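Local coordinates for Pap fimbrial major pilin protein (Escherichia coli, PDB 2UY6) that polymerizes into the thick, right-handed helical rod of the pilus, which enables the bacterium to colonize the epithelium of specific host organs, at residues P84-N87 / G88-D91. The protein carries 2 engineered substitutions. Sequence-based numbering, arbitrary orientation.
Sequences PIVN and GHSD
V86 and H89 are the first and last residues of a tight turn, and their CB atoms lie 4.2 Å apart. One weak backbone hydrogen bond closes it, from H89 N to V86 O at 2.6 Å, and it is bent to 130° at the hydrogen. The turn between them runs through N87 and G88. G88 has a positive phi of 85°, in the left-handed region that the third residue of a type II turn occupies and glycine reaches easily.

No other hydrogen bond crosses the contact. Several carbons approach carbonyl oxygens. V86 O lies at the edge of the imidazole, near the ring plane. With chi1 -57° the H89 ring is turned away from its own carbonyl carbon, and CD2 is 3.4 Å from N87 O, which sits oblique to the ring. I85 CG2 is 3.8 Å from S90 O. Its CD1 packs on carbon instead, 3.8 Å from S90 CA.

V86 is buried and also touches E92 and S140, while N87 and G88 are exposed at the surface. Backbone bonds tie P84 to D94 and S90 to F114. The arrangement is a type II beta turn at the end of strand 77-86 in the pilin domain, where the chain heads toward strand 93-94.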
loop_
_atom_site.group_PDB
_atom_site.type_symbol
_atom_site.label_atom_id
_atom_site.label_comp_id
_atom_site.label_asym_id
_atom_site.label_seq_id
_atom_site.Cartn_x
_atom_site.Cartn_y
_atom_site.Cartn_z
ATOM N N PRO B 84 -26.853 8.952 -0.932
ATOM C CA PRO B 84 -28.023 9.663 -1.462
ATOM C C PRO B 84 -28.262 10.937 -0.661
ATOM O O PRO B 84 -28.177 10.923 0.571
ATOM C CB PRO B 84 -29.141 8.654 -1.275
ATOM C CG PRO B 84 -28.708 7.918 -0.036
ATOM C CD PRO B 84 -27.253 7.674 -0.323
ATOM N N ILE B 85 -28.556 12.033 -1.355
ATOM C CA ILE B 85 -28.782 13.315 -0.689
ATOM C C ILE B 85 -30.207 13.859 -0.789
ATOM O O ILE B 85 -30.969 13.501 -1.689
ATOM C CB ILE B 85 -27.859 14.411 -1.249
ATOM C CG1 ILE B 85 -28.120 14.587 -2.743
ATOM C CG2 ILE B 85 -26.408 14.060 -0.993
ATOM C CD1 ILE B 85 -27.328 15.722 -3.383
ATOM N N VAL B 86 -30.554 14.735 0.151
ATOM C CA VAL B 86 -31.863 15.374 0.159
ATOM C C VAL B 86 -31.805 16.351 -1.008
ATOM O O VAL B 86 -31.065 17.335 -0.958
ATOM C CB VAL B 86 -32.097 16.168 1.458
ATOM C CG1 VAL B 86 -33.488 16.754 1.462
ATOM C CG2 VAL B 86 -31.905 15.275 2.656
ATOM N N ASN B 87 -32.571 16.068 -2.058
ATOM C CA ASN B 87 -32.590 16.908 -3.251
ATOM C C ASN B 87 -32.393 18.378 -2.908
ATOM O O ASN B 87 -33.159 18.957 -2.141
ATOM C CB ASN B 87 -33.908 16.726 -4.005
ATOM C CG ASN B 87 -33.882 17.364 -5.386
ATOM O OD1 ASN B 87 -33.283 16.828 -6.320
ATOM N ND2 ASN B 87 -34.525 18.520 -5.517
ATOM N N GLY B 88 -31.345 18.970 -3.470
ATOM C CA GLY B 88 -31.061 20.370 -3.215
ATOM C C GLY B 88 -30.250 20.637 -1.957
ATOM O O GLY B 88 -30.044 21.796 -1.584
ATOM N N HIS B 89 -29.783 19.580 -1.300
ATOM C CA HIS B 89 -28.996 19.734 -0.076
ATOM C C HIS B 89 -27.931 18.640 0.055
ATOM O O HIS B 89 -28.091 17.667 0.800
ATOM C CB HIS B 89 -29.939 19.726 1.129
ATOM C CG HIS B 89 -30.991 20.791 1.068
ATOM N ND1 HIS B 89 -30.751 22.097 1.442
ATOM C CD2 HIS B 89 -32.270 20.756 0.623
ATOM C CE1 HIS B 89 -31.837 22.819 1.231
ATOM N NE2 HIS B 89 -32.772 22.029 0.732
ATOM N N SER B 90 -26.837 18.821 -0.676
ATOM C CA SER B 90 -25.740 17.865 -0.695
ATOM C C SER B 90 -25.114 17.620 0.670
ATOM O O SER B 90 -24.376 16.656 0.852
ATOM C CB SER B 90 -24.666 18.336 -1.674
ATOM O OG SER B 90 -24.136 19.583 -1.267
ATOM N N ASP B 91 -25.402 18.487 1.633
ATOM C CA ASP B 91 -24.843 18.315 2.964
ATOM C C ASP B 91 -25.819 17.581 3.868
ATOM O O ASP B 91 -25.590 17.450 5.069
ATOM C CB ASP B 91 -24.472 19.672 3.567
ATOM C CG ASP B 91 -25.684 20.508 3.936
ATOM O OD1 ASP B 91 -26.695 20.472 3.201
ATOM O OD2 ASP B 91 -25.608 21.217 4.961
#